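Local coordinates for DNA excision repair protein ERCC-6-like (Homo sapiens, PDB 5JNO) that is an ATP-dependent DNA translocase and helicase that senses tension on catenated DNA until it is resolved in anaphase, and is seen here as an N-terminal TPR fragment, at residues 18-23 with 33-38. Sequence-based numbering, arbitrary orientation.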
ATOM      1  N   GLU B  18       8.430   1.419 -12.170  1.00 52.99           N
ATOM      2  CA  GLU B  18       8.830   1.474 -13.589  1.00 59.84           C
ATOM      3  C   GLU B  18       7.935   2.401 -14.403  1.00 58.93           C
ATOM      4  O   GLU B  18       8.414   3.074 -15.311  1.00 59.51           O
ATOM      5  CB  GLU B  18       8.857   0.076 -14.213  1.00 58.06           C
ATOM      6  CG  GLU B  18      10.092  -0.717 -13.804  1.00 63.19           C
ATOM      7  CD  GLU B  18       9.965  -2.217 -14.019  1.00 66.22           C
ATOM      8  OE1 GLU B  18       8.914  -2.677 -14.518  1.00 65.78           O
ATOM      9  OE2 GLU B  18      10.923  -2.946 -13.664  1.00 69.42           O
ATOM     10  N   ALA B  19       6.646   2.446 -14.066  1.00 58.62           N
ATOM     11  CA  ALA B  19       5.731   3.385 -14.710  1.00 58.03           C
ATOM     12  C   ALA B  19       6.115   4.832 -14.426  1.00 59.19           C
ATOM     13  O   ALA B  19       6.040   5.673 -15.326  1.00 56.39           O
ATOM     14  CB  ALA B  19       4.293   3.117 -14.313  1.00 53.73           C
ATOM     15  N   LYS B  20       6.552   5.112 -13.194  1.00 57.09           N
ATOM     16  CA  LYS B  20       7.065   6.443 -12.859  1.00 59.50           C
ATOM     17  C   LYS B  20       8.334   6.798 -13.635  1.00 60.95           C
ATOM     18  O   LYS B  20       8.452   7.913 -14.118  1.00 57.63           O
ATOM     19  CB  LYS B  20       7.312   6.584 -11.366  1.00 60.01           C
ATOM     20  CG  LYS B  20       6.018   6.707 -10.596  1.00 63.46           C
ATOM     21  CD  LYS B  20       6.272   6.789  -9.113  1.00 69.74           C
ATOM     22  CE  LYS B  20       4.958   6.916  -8.360  1.00 75.84           C
ATOM     23  NZ  LYS B  20       5.202   7.116  -6.902  1.00 82.19           N
ATOM     24  N   GLU B  21       9.276   5.860 -13.727  1.00 64.15           N
ATOM     25  CA  GLU B  21      10.527   6.086 -14.448  1.00 68.16           C
ATOM     26  C   GLU B  21      10.259   6.303 -15.926  1.00 67.78           C
ATOM     27  O   GLU B  21      10.805   7.235 -16.521  1.00 67.48           O
ATOM     28  CB  GLU B  21      11.504   4.935 -14.239  1.00 74.47           C
ATOM     29  CG  GLU B  21      12.255   5.046 -12.917  1.00 86.70           C
ATOM     30  CD  GLU B  21      12.636   3.701 -12.288  1.00 97.35           C
ATOM     31  OE1 GLU B  21      12.630   2.662 -12.986  1.00107.19           O
ATOM     32  OE2 GLU B  21      12.946   3.687 -11.075  1.00 92.89           O
ATOM     33  N   ALA B  22       9.390   5.464 -16.493  1.00 63.70           N
ATOM     34  CA  ALA B  22       8.938   5.610 -17.874  1.00 61.10           C
ATOM     35  C   ALA B  22       8.330   6.992 -18.147  1.00 63.61           C
ATOM     36  O   ALA B  22       8.582   7.592 -19.203  1.00 63.66           O
ATOM     37  CB  ALA B  22       7.946   4.516 -18.240  1.00 58.31           C
ATOM     38  N   THR B  23       7.543   7.490 -17.203  1.00 64.13           N
ATOM     39  CA  THR B  23       6.935   8.816 -17.319  1.00 65.95           C
ATOM     40  C   THR B  23       8.026   9.878 -17.297  1.00 67.28           C
ATOM     41  O   THR B  23       8.048  10.725 -18.190  1.00 64.98           O
ATOM     42  CB  THR B  23       5.889   9.083 -16.205  1.00 67.34           C
ATOM     43  OG1 THR B  23       4.805   8.142 -16.313  1.00 61.08           O
ATOM     44  CG2 THR B  23       5.332  10.498 -16.327  1.00 66.78           C
ATOM     45  N   LYS B  33       0.922   1.157 -20.100  1.00 59.13           N
ATOM     46  CA  LYS B  33       0.873  -0.286 -19.969  1.00 65.16           C
ATOM     47  C   LYS B  33       1.163  -0.702 -18.502  1.00 61.16           C
ATOM     48  O   LYS B  33       0.405  -1.479 -17.930  1.00 58.54           O
ATOM     49  CB  LYS B  33       1.884  -0.926 -20.909  1.00 74.20           C
ATOM     50  CG  LYS B  33       1.968  -2.445 -20.832  1.00 83.44           C
ATOM     51  CD  LYS B  33       3.159  -2.962 -21.641  1.00 93.30           C
ATOM     52  CE  LYS B  33       3.751  -4.236 -21.051  1.00 95.97           C
ATOM     53  NZ  LYS B  33       5.133  -4.427 -21.557  1.00101.28           N
ATOM     54  N   LEU B  34       2.236  -0.173 -17.918  1.00 56.73           N
ATOM     55  CA  LEU B  34       2.646  -0.563 -16.549  1.00 58.00           C
ATOM     56  C   LEU B  34       1.663  -0.125 -15.447  1.00 56.64           C
ATOM     57  O   LEU B  34       1.249  -0.959 -14.619  1.00 55.02           O
ATOM     58  CB  LEU B  34       4.049  -0.056 -16.232  1.00 57.48           C
ATOM     59  CG  LEU B  34       5.168  -0.688 -17.058  1.00 60.02           C
ATOM     60  CD1 LEU B  34       6.459   0.083 -16.835  1.00 63.30           C
ATOM     61  CD2 LEU B  34       5.363  -2.158 -16.717  1.00 63.39           C
ATOM     62  N   PHE B  35       1.257   1.148 -15.449  1.00 52.29           N
ATOM     63  CA  PHE B  35       0.182   1.578 -14.558  1.00 51.70           C
ATOM     64  C   PHE B  35      -1.066   0.704 -14.674  1.00 56.10           C
ATOM     65  O   PHE B  35      -1.725   0.458 -13.678  1.00 59.03           O
ATOM     66  CB  PHE B  35      -0.201   3.047 -14.743  1.00 51.63           C
ATOM     67  CG  PHE B  35       0.791   4.020 -14.157  1.00 52.30           C
ATOM     68  CD1 PHE B  35       1.174   3.944 -12.804  1.00 52.97           C
ATOM     69  CD2 PHE B  35       1.307   5.067 -14.934  1.00 51.86           C
ATOM     70  CE1 PHE B  35       2.082   4.867 -12.269  1.00 53.09           C
ATOM     71  CE2 PHE B  35       2.217   5.988 -14.403  1.00 51.31           C
ATOM     72  CZ  PHE B  35       2.604   5.892 -13.074  1.00 54.50           C
ATOM     73  N   ASN B  36      -1.398   0.226 -15.866  1.00 54.75           N
ATOM     74  CA  ASN B  36      -2.568  -0.647 -16.004  1.00 56.31           C
ATOM     75  C   ASN B  36      -2.405  -2.014 -15.402  1.00 54.71           C
ATOM     76  O   ASN B  36      -3.365  -2.559 -14.876  1.00 57.13           O
ATOM     77  CB  ASN B  36      -2.970  -0.795 -17.471  1.00 60.95           C
ATOM     78  CG  ASN B  36      -3.889   0.309 -17.903  1.00 62.93           C
ATOM     79  OD1 ASN B  36      -5.038   0.367 -17.459  1.00 62.80           O
ATOM     80  ND2 ASN B  36      -3.388   1.214 -18.723  1.00 64.32           N
ATOM     81  N   LEU B  37      -1.212  -2.583 -15.530  1.00 53.81           N
ATOM     82  CA  LEU B  37      -0.891  -3.862 -14.896  1.00 57.53           C
ATOM     83  C   LEU B  37      -0.933  -3.740 -13.351  1.00 54.96           C
ATOM     84  O   LEU B  37      -1.403  -4.652 -12.665  1.00 57.70           O
ATOM     85  CB  LEU B  37       0.478  -4.365 -15.359  1.00 57.36           C
ATOM     86  CG  LEU B  37       0.554  -4.732 -16.837  1.00 60.55           C
ATOM     87  CD1 LEU B  37       1.997  -4.915 -17.277  1.00 61.55           C
ATOM     88  CD2 LEU B  37      -0.265  -5.979 -17.133  1.00 62.86           C
ATOM     89  N   ALA B  38      -0.485  -2.598 -12.834  1.00 53.36           N
ATOM     90  CA  ALA B  38      -0.660  -2.239 -11.422  1.00 52.13           C
ATOM     91  C   ALA B  38      -2.132  -2.120 -10.986  1.00 54.63           C
ATOM     92  O   ALA B  38      -2.545  -2.705  -9.979  1.00 55.36           O
ATOM     93  CB  ALA B  38       0.083  -0.950 -11.116  1.00 51.37           C
TER
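The methyl group of Ala-19 sits almost squarely on the ring of Phe-35, a CH-pi contact in which Ala-19 CB lies 3.3 Å from the ring centroid and only 4° off the ring normal. Phe-35 swings its ring across the gap between the helices through a chi1 of -75°, which leaves CG anti to its own carbonyl carbon. Aliphatic packing continues beside it: Ala-19 CB also meets Leu-34 CB at 3.7 Å, while the CD1 branch of Leu-34 reaches past the methyl to touch Glu-18 CB and Ala-19 N, each at 3.6 Å.

No hydrogen bond links the two segments. Within 18-23, Thr-23 OG1 donates to Ala-19 O at 2.9 Å. Ala-19 O accepts from both Thr-23 OG1 and Thr-23 N, which reach it from opposite faces of its carbonyl plane. The OG1 bond helps orient the hydroxyl, whose oxygen lies 3.9 Å from Phe-35 CE2 at the ring edge. Arg-50 also touches Phe-35.

The segment axes approach to 8.9 Å while running nearly antiparallel, at 160°. Both segments, on helices 6-25 and 28-41, lie within the first tetratricopeptide repeat (12-45), whose unit is a pair of antiparallel helices.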